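Local coordinates for 3-alpha-hydroxysteroid dehydrogenase (Pseudomonas sp., PDB 2DKN), which catalyses the NAD-dependent oxidation of the 3-alpha-hydroxyl group of steroids, as a short-chain dehydrogenase of the Rossmann fold, at residues V3-G8 with G61-L66; S11-A16 with R218-A223; P107-V112 with V176-V181. All coordinates share one frame; numbering follows the deposited sequence.

Contact 1 of 3, residues V3-G8 with G61-L66; sequences VIAITG and GVLDGL. With NAI (1,4-dihydronicotinamide adenine dinucleotide), chain C.
A carboxylate, not a backbone carbonyl, receives the first N-H of the strand: D64 OD1 accepts V3 N at 2.9 Å, through its anti lone pair and with an almost straight N-H...O angle of 166°. The torsion chi1 of D64, -52°, sets CG beside its own backbone N, which brings OD1 round to V3, while the other oxygen, OD2, accepts the backbone N-H of Q105. V3 answers with its carbonyl, because V3 O takes D64 N at 3.0 Å in the carbonyl plane and also receives a weak bond from G65 N. The side chain and backbone of D64 thus hold both polar ends of V3. One step further along, the pairing becomes that of an ordinary parallel ladder, with A5 N donating to G65 O at 2.9 Å from well above the carbonyl plane. These are adjoining strands of a Rossmann fold: 3-7 lies inside the parallel sheet, between 27-32 and 65-68, and it leads through G8 into the glycine-rich loop that binds the dinucleotide, G8 CA standing 3.6 Å from the coenzyme's O4B. The sheet's two faces are filled differently. Toward helix 12-23, I4 lies over the bare backbone of G65, its CG1 4.0 Å from G65 CA in room that a side chain at G65 would have to share. Toward helix 79-102, A5 CB meets L66 CD1 at 3.8 Å, a branch that also lies alongside A5 O. L63 reaches the strand with one methyl: CD2 approaches V3 O to 3.5 Å and touches A5 CB, and its side chain crosses that of V3 at about a right angle.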
loop_
_atom_site.group_PDB
_atom_site.type_symbol
_atom_site.label_atom_id
_atom_site.label_comp_id
_atom_site.label_asym_id
_atom_site.label_seq_id
_atom_site.Cartn_x
_atom_site.Cartn_y
_atom_site.Cartn_z
ATOM N N VAL A 3 -1.099 -0.333 23.514
ATOM C CA VAL A 3 -2.175 -1.314 23.701
ATOM C C VAL A 3 -2.969 -1.382 22.393
ATOM O O VAL A 3 -3.501 -0.375 21.932
ATOM C CB VAL A 3 -3.123 -0.891 24.820
ATOM C CG1 VAL A 3 -4.278 -1.909 24.977
ATOM C CG2 VAL A 3 -2.327 -0.727 26.135
ATOM N N ILE A 4 -3.006 -2.568 21.798
ATOM C CA ILE A 4 -3.582 -2.743 20.467
ATOM C C ILE A 4 -4.568 -3.904 20.494
ATOM O O ILE A 4 -4.217 -4.997 20.945
ATOM C CB ILE A 4 -2.495 -3.037 19.428
ATOM C CG1 ILE A 4 -1.463 -1.907 19.388
ATOM C CG2 ILE A 4 -3.128 -3.234 18.033
ATOM C CD1 ILE A 4 -0.101 -2.407 19.027
ATOM N N ALA A 5 -5.796 -3.655 20.023
ATOM C CA ALA A 5 -6.816 -4.694 19.869
ATOM C C ALA A 5 -6.756 -5.284 18.468
ATOM O O ALA A 5 -6.617 -4.550 17.484
ATOM C CB ALA A 5 -8.191 -4.111 20.116
ATOM N N ILE A 6 -6.896 -6.608 18.374
ATOM C CA ILE A 6 -6.839 -7.286 17.067
ATOM C C ILE A 6 -8.021 -8.258 16.962
ATOM O O ILE A 6 -8.093 -9.225 17.732
ATOM C CB ILE A 6 -5.561 -8.138 16.927
ATOM C CG1 ILE A 6 -4.300 -7.285 17.016
ATOM C CG2 ILE A 6 -5.578 -8.921 15.568
ATOM C CD1 ILE A 6 -2.995 -8.154 16.934
ATOM N N THR A 7 -8.954 -8.008 16.043
ATOM C CA THR A 7 -9.997 -9.003 15.795
ATOM C C THR A 7 -9.434 -10.062 14.869
ATOM O O THR A 7 -8.593 -9.757 14.014
ATOM C CB THR A 7 -11.268 -8.410 15.167
ATOM O OG1 THR A 7 -11.014 -8.071 13.787
ATOM C CG2 THR A 7 -11.750 -7.182 15.969
ATOM N N GLY A 8 -9.871 -11.307 15.053
ATOM C CA GLY A 8 -9.334 -12.439 14.291
ATOM C C GLY A 8 -7.951 -12.912 14.742
ATOM O O GLY A 8 -7.186 -13.467 13.959
ATOM N N GLY A 61 -10.685 2.041 28.385
ATOM C CA GLY A 61 -11.281 3.065 27.525
ATOM C C GLY A 61 -10.282 3.924 26.767
ATOM O O GLY A 61 -10.654 4.989 26.256
ATOM N N VAL A 62 -9.018 3.474 26.726
ATOM C CA VAL A 62 -7.926 4.125 25.971
ATOM C C VAL A 62 -7.178 3.087 25.117
ATOM O O VAL A 62 -6.589 2.126 25.636
ATOM C CB VAL A 62 -6.920 4.869 26.901
ATOM C CG1 VAL A 62 -5.741 5.413 26.102
ATOM C CG2 VAL A 62 -7.613 6.010 27.621
ATOM N N LEU A 63 -7.205 3.287 23.801
ATOM C CA LEU A 63 -6.667 2.316 22.865
ATOM C C LEU A 63 -5.673 3.010 21.950
ATOM O O LEU A 63 -5.972 4.065 21.419
ATOM C CB LEU A 63 -7.800 1.792 21.985
ATOM C CG LEU A 63 -8.101 0.301 21.850
ATOM C CD1 LEU A 63 -8.785 0.050 20.517
ATOM C CD2 LEU A 63 -6.966 -0.708 22.126
ATOM N N ASP A 64 -4.500 2.429 21.760
ATOM C CA ASP A 64 -3.545 3.016 20.824
ATOM C C ASP A 64 -3.616 2.418 19.426
ATOM O O ASP A 64 -3.121 3.012 18.487
ATOM C CB ASP A 64 -2.124 2.847 21.352
ATOM C CG ASP A 64 -1.983 3.348 22.759
ATOM O OD1 ASP A 64 -1.613 2.542 23.640
ATOM O OD2 ASP A 64 -2.303 4.526 22.983
ATOM N N GLY A 65 -4.213 1.238 19.293
ATOM C CA GLY A 65 -4.239 0.564 17.988
ATOM C C GLY A 65 -5.431 -0.366 17.894
ATOM O O GLY A 65 -5.858 -0.928 18.903
ATOM N N LEU A 66 -6.007 -0.466 16.703
ATOM C CA LEU A 66 -7.081 -1.438 16.442
ATOM C C LEU A 66 -6.852 -2.025 15.053
ATOM O O LEU A 66 -6.671 -1.277 14.079
ATOM C CB LEU A 66 -8.462 -0.766 16.487
ATOM C CG LEU A 66 -9.663 -1.599 15.987
ATOM C CD1 LEU A 66 -9.850 -2.823 16.902
ATOM C CD2 LEU A 66 -10.931 -0.768 15.926
HETATM P PA NAI C . -8.086 -17.132 9.141
HETATM O O1A NAI C . -9.328 -17.903 8.957
HETATM O O2A NAI C . -6.844 -17.887 9.431
HETATM O O5B NAI C . -8.288 -16.060 10.315
HETATM C C5B NAI C . -9.461 -15.305 10.407
HETATM C C4B NAI C . -9.849 -15.253 11.879
HETATM O O4B NAI C . -11.035 -14.481 11.916
HETATM C C3B NAI C . -10.158 -16.629 12.465
HETATM O O3B NAI C . -9.527 -16.809 13.718
HETATM C C2B NAI C . -11.660 -16.542 12.667
HETATM O O2B NAI C . -12.151 -17.326 13.732
HETATM C C1B NAI C . -11.893 -15.041 12.861
HETATM N N9A NAI C . -13.320 -14.817 12.590
HETATM C C8A NAI C . -14.027 -15.159 11.455
HETATM N N7A NAI C . -15.330 -14.851 11.677
HETATM C C5A NAI C . -15.460 -14.346 12.939
HETATM C C6A NAI C . -16.548 -13.890 13.694
HETATM N N6A NAI C . -17.828 -14.026 13.285
HETATM N N1A NAI C . -16.318 -13.427 14.975
HETATM C C2A NAI C . -15.051 -13.417 15.515
HETATM N N3A NAI C . -13.977 -13.867 14.780
HETATM C C4A NAI C . -14.190 -14.334 13.515
HETATM O O3 NAI C . -7.970 -16.243 7.811
HETATM P PN NAI C . -6.869 -15.124 7.446
HETATM O O1N NAI C . -5.942 -14.858 8.559
HETATM O O2N NAI C . -6.298 -15.527 6.148
HETATM O O5D NAI C . -7.838 -13.867 7.216
HETATM C C5D NAI C . -7.650 -12.652 7.926
HETATM C C4D NAI C . -8.241 -11.549 7.057
HETATM O O4D NAI C . -7.477 -11.482 5.858
HETATM C C3D NAI C . -9.683 -11.814 6.633
HETATM O O3D NAI C . -10.380 -10.575 6.680
HETATM C C2D NAI C . -9.545 -12.211 5.164
HETATM O O2D NAI C . -10.678 -11.843 4.427
HETATM C C1D NAI C . -8.336 -11.389 4.741
HETATM N N1N NAI C . -7.672 -11.908 3.515
HETATM C C2N NAI C . -7.134 -13.165 3.512
HETATM C C3N NAI C . -6.510 -13.641 2.370
HETATM C C7N NAI C . -5.863 -15.003 2.379
HETATM O O7N NAI C . -5.398 -15.454 1.154
HETATM N N7N NAI C . -5.739 -15.722 3.511
HETATM C C4N NAI C . -6.421 -12.832 1.220
HETATM C C5N NAI C . -6.947 -11.523 1.257
HETATM C C6N NAI C . -7.572 -11.086 2.416
#

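Contact 2 of 3, residues S11-A16 with R218-A223. With NAI (1,4-dihydronicotinamide adenine dinucleotide), chain C.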
loop_
_atom_site.group_PDB
_atom_site.type_symbol
_atom_site.label_atom_id
_atom_site.label_comp_id
_atom_site.label_asym_id
_atom_site.label_seq_id
_atom_site.Cartn_x
_atom_site.Cartn_y
_atom_site.Cartn_z
ATOM N N SER A 11 -6.055 -16.997 14.570
ATOM C CA SER A 11 -5.615 -17.721 13.374
ATOM C C SER A 11 -4.949 -16.803 12.363
ATOM O O SER A 11 -5.143 -15.589 12.401
ATOM C CB SER A 11 -6.821 -18.426 12.721
ATOM O OG SER A 11 -6.448 -19.261 11.622
ATOM N N GLY A 12 -4.265 -17.418 11.398
ATOM C CA GLY A 12 -3.754 -16.716 10.227
ATOM C C GLY A 12 -3.036 -15.408 10.465
ATOM O O GLY A 12 -2.126 -15.346 11.294
ATOM N N ILE A 13 -3.447 -14.376 9.725
ATOM C CA ILE A 13 -2.823 -13.041 9.774
ATOM C C ILE A 13 -2.920 -12.409 11.168
ATOM O O ILE A 13 -1.952 -11.858 11.669
ATOM C CB ILE A 13 -3.436 -12.076 8.731
ATOM C CG1 ILE A 13 -3.218 -12.622 7.320
ATOM C CG2 ILE A 13 -2.847 -10.648 8.884
ATOM C CD1 ILE A 13 -4.079 -11.945 6.263
ATOM N N GLY A 14 -4.089 -12.509 11.788
ATOM C CA GLY A 14 -4.300 -11.940 13.115
ATOM C C GLY A 14 -3.418 -12.570 14.174
ATOM O O GLY A 14 -2.892 -11.881 15.062
ATOM N N ALA A 15 -3.271 -13.890 14.082
ATOM C CA ALA A 15 -2.405 -14.646 14.996
ATOM C C ALA A 15 -0.949 -14.230 14.792
ATOM O O ALA A 15 -0.204 -14.041 15.752
ATOM C CB ALA A 15 -2.560 -16.132 14.740
ATOM N N ALA A 16 -0.560 -14.056 13.536
ATOM C CA ALA A 16 0.815 -13.672 13.228
ATOM C C ALA A 16 1.102 -12.277 13.790
ATOM O O ALA A 16 2.179 -12.012 14.337
ATOM C CB ALA A 16 1.057 -13.729 11.721
ATOM N N ARG A 218 2.954 -13.643 8.480
ATOM C CA ARG A 218 3.822 -12.662 9.119
ATOM C C ARG A 218 4.162 -11.494 8.172
ATOM O O ARG A 218 4.398 -10.382 8.642
ATOM C CB ARG A 218 5.099 -13.343 9.612
ATOM C CG ARG A 218 6.221 -12.413 10.022
ATOM C CD ARG A 218 6.064 -11.862 11.406
ATOM N NE ARG A 218 7.333 -11.293 11.861
ATOM C CZ ARG A 218 7.970 -11.659 12.969
ATOM N NH1 ARG A 218 9.119 -11.070 13.286
ATOM N NH2 ARG A 218 7.446 -12.588 13.771
ATOM N N GLU A 219 4.217 -11.749 6.864
ATOM C CA GLU A 219 4.556 -10.685 5.896
ATOM C C GLU A 219 3.430 -9.645 5.842
ATOM O O GLU A 219 3.673 -8.426 5.746
ATOM C CB GLU A 219 4.820 -11.266 4.503
ATOM C CG GLU A 219 6.007 -12.205 4.489
ATOM C CD GLU A 219 6.279 -12.761 3.133
ATOM O OE1 GLU A 219 7.187 -12.228 2.473
ATOM O OE2 GLU A 219 5.606 -13.725 2.722
ATOM N N VAL A 220 2.194 -10.116 5.930
ATOM C CA VAL A 220 1.060 -9.196 6.037
ATOM C C VAL A 220 1.071 -8.490 7.386
ATOM O O VAL A 220 0.847 -7.286 7.453
ATOM C CB VAL A 220 -0.284 -9.897 5.785
ATOM C CG1 VAL A 220 -1.452 -8.902 6.003
ATOM C CG2 VAL A 220 -0.309 -10.451 4.351
ATOM N N ALA A 221 1.368 -9.229 8.457
ATOM C CA ALA A 221 1.453 -8.635 9.778
ATOM C C ALA A 221 2.468 -7.485 9.833
ATOM O O ALA A 221 2.223 -6.457 10.485
ATOM C CB ALA A 221 1.811 -9.709 10.797
ATOM N N GLU A 222 3.595 -7.639 9.132
ATOM C CA GLU A 222 4.638 -6.597 9.152
ATOM C C GLU A 222 4.119 -5.331 8.510
ATOM O O GLU A 222 4.384 -4.254 8.990
ATOM C CB GLU A 222 5.901 -7.046 8.416
ATOM C CG GLU A 222 6.713 -8.105 9.154
ATOM C CD GLU A 222 7.621 -7.542 10.215
ATOM O OE1 GLU A 222 8.479 -8.313 10.708
ATOM O OE2 GLU A 222 7.482 -6.354 10.583
ATOM N N ALA A 223 3.391 -5.465 7.407
ATOM C CA ALA A 223 2.769 -4.284 6.778
ATOM C C ALA A 223 1.748 -3.607 7.707
ATOM O O ALA A 223 1.687 -2.365 7.811
ATOM C CB ALA A 223 2.136 -4.672 5.477
HETATM P PA NAI C . -8.086 -17.132 9.141
HETATM O O1A NAI C . -9.328 -17.903 8.957
HETATM O O2A NAI C . -6.844 -17.887 9.431
HETATM O O5B NAI C . -8.288 -16.060 10.315
HETATM C C5B NAI C . -9.461 -15.305 10.407
HETATM C C4B NAI C . -9.849 -15.253 11.879
HETATM O O4B NAI C . -11.035 -14.481 11.916
HETATM C C3B NAI C . -10.158 -16.629 12.465
HETATM O O3B NAI C . -9.527 -16.809 13.718
HETATM C C2B NAI C . -11.660 -16.542 12.667
HETATM O O2B NAI C . -12.151 -17.326 13.732
HETATM C C1B NAI C . -11.893 -15.041 12.861
HETATM N N9A NAI C . -13.320 -14.817 12.590
HETATM C C8A NAI C . -14.027 -15.159 11.455
HETATM N N7A NAI C . -15.330 -14.851 11.677
HETATM C C5A NAI C . -15.460 -14.346 12.939
HETATM C C6A NAI C . -16.548 -13.890 13.694
HETATM N N6A NAI C . -17.828 -14.026 13.285
HETATM N N1A NAI C . -16.318 -13.427 14.975
HETATM C C2A NAI C . -15.051 -13.417 15.515
HETATM N N3A NAI C . -13.977 -13.867 14.780
HETATM C C4A NAI C . -14.190 -14.334 13.515
HETATM O O3 NAI C . -7.970 -16.243 7.811
HETATM P PN NAI C . -6.869 -15.124 7.446
HETATM O O1N NAI C . -5.942 -14.858 8.559
HETATM O O2N NAI C . -6.298 -15.527 6.148
HETATM O O5D NAI C . -7.838 -13.867 7.216
HETATM C C5D NAI C . -7.650 -12.652 7.926
HETATM C C4D NAI C . -8.241 -11.549 7.057
HETATM O O4D NAI C . -7.477 -11.482 5.858
HETATM C C3D NAI C . -9.683 -11.814 6.633
HETATM O O3D NAI C . -10.380 -10.575 6.680
HETATM C C2D NAI C . -9.545 -12.211 5.164
HETATM O O2D NAI C . -10.678 -11.843 4.427
HETATM C C1D NAI C . -8.336 -11.389 4.741
HETATM N N1N NAI C . -7.672 -11.908 3.515
HETATM C C2N NAI C . -7.134 -13.165 3.512
HETATM C C3N NAI C . -6.510 -13.641 2.370
HETATM C C7N NAI C . -5.863 -15.003 2.379
HETATM O O7N NAI C . -5.398 -15.454 1.154
HETATM N N7N NAI C . -5.739 -15.722 3.511
HETATM C C4N NAI C . -6.421 -12.832 1.220
HETATM C C5N NAI C . -6.947 -11.523 1.257
HETATM C C6N NAI C . -7.572 -11.086 2.416
HETATM O O HOH W 1 4.480 -13.326 13.578
#
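In the pocket for the coenzyme's pyrophosphate, I13 works in two directions: its CG2 presses on V220 CG1 at 3.6 Å, while its CD1 reaches 3.5 Å from NAI O4D. Its backbone N donates to the phosphate oxygen O1N at 2.8 Å, and S11 OG donates to O2A on the other phosphate at 2.6 Å. Segment 11-16 carries the end of the TGxxxGxG motif of short-chain dehydrogenases, where G12 brings no side chain toward O1N and the N-terminal turn of the following helix would probably add a favourable dipole to the phosphates. Here the axes of the short pieces 12-16 and 218-223 come within 8.1 Å, with 63° between their directions. Small residues allow the approach: A16 CB lies 3.8 Å from R218 N and 4.2 Å from A221 CB. V220, with CG1 anti to its N (chi1 176°), turns that methyl onto I13 and also packs on V186. Beyond the alanines a water donates to A16 O and accepts from R218 NH2; R218 NE makes a salt bridge with E222 OE1, through a long, weak hydrogen bond. On the far side E219 OE1 bonds to S233 of the second subunit.

Contact 3 of 3, residues P107-V112 with V176-V181. With NAI (1,4-dihydronicotinamide adenine dinucleotide), chain C.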
loop_
_atom_site.group_PDB
_atom_site.type_symbol
_atom_site.label_atom_id
_atom_site.label_comp_id
_atom_site.label_asym_id
_atom_site.label_seq_id
_atom_site.Cartn_x
_atom_site.Cartn_y
_atom_site.Cartn_z
ATOM N N PRO A 107 -2.560 7.277 17.953
ATOM C CA PRO A 107 -3.396 6.105 17.698
ATOM C C PRO A 107 -3.622 5.867 16.206
ATOM O O PRO A 107 -3.635 6.823 15.398
ATOM C CB PRO A 107 -4.722 6.472 18.348
ATOM C CG PRO A 107 -4.776 8.009 18.269
ATOM C CD PRO A 107 -3.326 8.439 18.438
ATOM N N ALA A 108 -3.849 4.607 15.853
ATOM C CA ALA A 108 -4.014 4.270 14.445
ATOM C C ALA A 108 -4.808 2.982 14.359
ATOM O O ALA A 108 -4.772 2.165 15.275
ATOM C CB ALA A 108 -2.653 4.073 13.813
ATOM N N ALA A 109 -5.507 2.807 13.242
ATOM C CA ALA A 109 -6.298 1.598 13.018
ATOM C C ALA A 109 -6.006 1.062 11.615
ATOM O O ALA A 109 -5.645 1.825 10.709
ATOM C CB ALA A 109 -7.798 1.886 13.202
ATOM N N VAL A 110 -6.119 -0.259 11.452
ATOM C CA VAL A 110 -5.954 -0.885 10.139
ATOM C C VAL A 110 -7.079 -1.886 9.896
ATOM O O VAL A 110 -7.422 -2.702 10.783
ATOM C CB VAL A 110 -4.574 -1.608 9.983
ATOM C CG1 VAL A 110 -4.423 -2.227 8.592
ATOM C CG2 VAL A 110 -3.417 -0.617 10.211
ATOM N N ILE A 111 -7.667 -1.788 8.704
ATOM C CA ILE A 111 -8.630 -2.787 8.255
ATOM C C ILE A 111 -7.902 -3.732 7.314
ATOM O O ILE A 111 -7.162 -3.287 6.429
ATOM C CB ILE A 111 -9.778 -2.116 7.505
ATOM C CG1 ILE A 111 -10.566 -1.204 8.460
ATOM C CG2 ILE A 111 -10.719 -3.153 6.838
ATOM C CD1 ILE A 111 -11.565 -0.307 7.700
ATOM N N VAL A 112 -8.100 -5.029 7.505
ATOM C CA VAL A 112 -7.581 -6.002 6.539
ATOM C C VAL A 112 -8.638 -6.220 5.460
ATOM O O VAL A 112 -9.669 -6.863 5.700
ATOM C CB VAL A 112 -7.175 -7.332 7.190
ATOM C CG1 VAL A 112 -6.604 -8.301 6.116
ATOM C CG2 VAL A 112 -6.121 -7.071 8.277
ATOM N N VAL A 176 -6.803 10.144 14.737
ATOM C CA VAL A 176 -6.520 8.713 14.600
ATOM C C VAL A 176 -6.326 8.407 13.113
ATOM O O VAL A 176 -7.190 8.744 12.305
ATOM C CB VAL A 176 -7.696 7.844 15.124
ATOM C CG1 VAL A 176 -7.364 6.342 14.985
ATOM C CG2 VAL A 176 -8.035 8.168 16.572
ATOM N N ARG A 177 -5.217 7.781 12.738
ATOM C CA ARG A 177 -5.051 7.398 11.333
ATOM C C ARG A 177 -5.810 6.104 11.061
ATOM O O ARG A 177 -5.975 5.262 11.960
ATOM C CB ARG A 177 -3.558 7.233 10.967
ATOM C CG ARG A 177 -2.770 8.539 11.083
ATOM C CD ARG A 177 -1.308 8.383 10.668
ATOM N NE ARG A 177 -0.591 7.452 11.549
ATOM C CZ ARG A 177 -0.340 6.176 11.253
ATOM N NH1 ARG A 177 -0.743 5.636 10.086
ATOM N NH2 ARG A 177 0.319 5.434 12.135
ATOM N N LEU A 178 -6.274 5.940 9.829
ATOM C CA LEU A 178 -6.993 4.718 9.458
ATOM C C LEU A 178 -6.599 4.338 8.041
ATOM O O LEU A 178 -6.776 5.135 7.104
ATOM C CB LEU A 178 -8.512 4.953 9.517
ATOM C CG LEU A 178 -9.354 3.804 8.965
ATOM C CD1 LEU A 178 -9.166 2.509 9.770
ATOM C CD2 LEU A 178 -10.837 4.219 8.932
ATOM N N ASN A 179 -6.077 3.126 7.883
ATOM C CA ASN A 179 -5.593 2.649 6.602
ATOM C C ASN A 179 -6.105 1.243 6.346
ATOM O O ASN A 179 -6.618 0.593 7.253
ATOM C CB ASN A 179 -4.061 2.673 6.586
ATOM C CG ASN A 179 -3.517 4.090 6.637
ATOM O OD1 ASN A 179 -3.607 4.833 5.661
ATOM N ND2 ASN A 179 -2.993 4.480 7.772
ATOM N N VAL A 180 -5.978 0.778 5.115
ATOM C CA VAL A 180 -6.375 -0.590 4.757
ATOM C C VAL A 180 -5.179 -1.335 4.193
ATOM O O VAL A 180 -4.409 -0.765 3.420
ATOM C CB VAL A 180 -7.455 -0.556 3.660
ATOM C CG1 VAL A 180 -7.875 -1.986 3.240
ATOM C CG2 VAL A 180 -8.667 0.273 4.112
ATOM N N VAL A 181 -5.006 -2.591 4.608
ATOM C CA VAL A 181 -4.042 -3.484 3.966
ATOM C C VAL A 181 -4.841 -4.444 3.106
ATOM O O VAL A 181 -5.840 -5.001 3.554
ATOM C CB VAL A 181 -3.165 -4.214 5.024
ATOM C CG1 VAL A 181 -2.404 -5.335 4.414
ATOM C CG2 VAL A 181 -2.180 -3.198 5.649
HETATM P PA NAI C . -8.086 -17.132 9.141
HETATM O O1A NAI C . -9.328 -17.903 8.957
HETATM O O2A NAI C . -6.844 -17.887 9.431
HETATM O O5B NAI C . -8.288 -16.060 10.315
HETATM C C5B NAI C . -9.461 -15.305 10.407
HETATM C C4B NAI C . -9.849 -15.253 11.879
HETATM O O4B NAI C . -11.035 -14.481 11.916
HETATM C C3B NAI C . -10.158 -16.629 12.465
HETATM O O3B NAI C . -9.527 -16.809 13.718
HETATM C C2B NAI C . -11.660 -16.542 12.667
HETATM O O2B NAI C . -12.151 -17.326 13.732
HETATM C C1B NAI C . -11.893 -15.041 12.861
HETATM N N9A NAI C . -13.320 -14.817 12.590
HETATM C C8A NAI C . -14.027 -15.159 11.455
HETATM N N7A NAI C . -15.330 -14.851 11.677
HETATM C C5A NAI C . -15.460 -14.346 12.939
HETATM C C6A NAI C . -16.548 -13.890 13.694
HETATM N N6A NAI C . -17.828 -14.026 13.285
HETATM N N1A NAI C . -16.318 -13.427 14.975
HETATM C C2A NAI C . -15.051 -13.417 15.515
HETATM N N3A NAI C . -13.977 -13.867 14.780
HETATM C C4A NAI C . -14.190 -14.334 13.515
HETATM O O3 NAI C . -7.970 -16.243 7.811
HETATM P PN NAI C . -6.869 -15.124 7.446
HETATM O O1N NAI C . -5.942 -14.858 8.559
HETATM O O2N NAI C . -6.298 -15.527 6.148
HETATM O O5D NAI C . -7.838 -13.867 7.216
HETATM C C5D NAI C . -7.650 -12.652 7.926
HETATM C C4D NAI C . -8.241 -11.549 7.057
HETATM O O4D NAI C . -7.477 -11.482 5.858
HETATM C C3D NAI C . -9.683 -11.814 6.633
HETATM O O3D NAI C . -10.380 -10.575 6.680
HETATM C C2D NAI C . -9.545 -12.211 5.164
HETATM O O2D NAI C . -10.678 -11.843 4.427
HETATM C C1D NAI C . -8.336 -11.389 4.741
HETATM N N1N NAI C . -7.672 -11.908 3.515
HETATM C C2N NAI C . -7.134 -13.165 3.512
HETATM C C3N NAI C . -6.510 -13.641 2.370
HETATM C C7N NAI C . -5.863 -15.003 2.379
HETATM O O7N NAI C . -5.398 -15.454 1.154
HETATM N N7N NAI C . -5.739 -15.722 3.511
HETATM C C4N NAI C . -6.421 -12.832 1.220
HETATM C C5N NAI C . -6.947 -11.523 1.257
HETATM C C6N NAI C . -7.572 -11.086 2.416
HETATM O O HOH W 2 -3.034 2.853 10.079
#
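Between segments 107-112 and 176-181 the tight part is a five-bond parallel ladder, running from R177 N on P107 O at 3.2 Å to V181 N on I111 O at 2.9 Å, the last nearly along the C=O axis. One face of it is wholly apolar. There L178 CD1 sits against A109 CB at 3.7 Å and touches I111 CG1, and V180 CG1 lies alongside I111 O, beneath helices 149-166 and 79-102. At the start of the ladder V176 crosses P107 at about a right angle, and the -179° chi1 of V176 swings CG1 away from the backbone N, leaving CG2 as the methyl that meets P107 CG at 3.7 Å; an alanine here would probably leave the proline ring without that partner and open a gap beside L101. These strands are neighbours in the Rossmann sheet, joined by a β-α-β crossover that carries K157, which binds both the coenzyme and V112 O. The other face is looser and more polar, though equally buried. A water there donates to A109 O at 2.9 Å and accepts from N179 ND2, so A109 O serves both this water and N179 N. N179 is fixed further by S238 N and I235 O. The R177 guanidinium, bonded to L227 O and I235 O, takes A108 CB over one face, 3.6 Å above its plane and toward the rim. Beyond it V110 CG1 meets V181 CG2 at 3.8 Å under helix 217-228, and at the strand end V112 CG1 touches the nicotinamide ribose.

From the N terminus, strand 3-7 leads straight into helix 12-23, with I6 packing on G14 where contacts 1 and 2 touch. Contact 1 closes the first loop when 61-66 returns beside that strand. Contact 3 opens only later and closes at 176-181, so the two are in series; bonds from L66 O to V110 N and D64 O to A108 N make them neighbours in one sheet. Contact 2, opened at 11-16, closes last at 218-223: it crosses contact 1 and encloses contact 3, meeting it through V220 and V181. Together they tie the sheet's centre to two helices, and all three reach the same coenzyme.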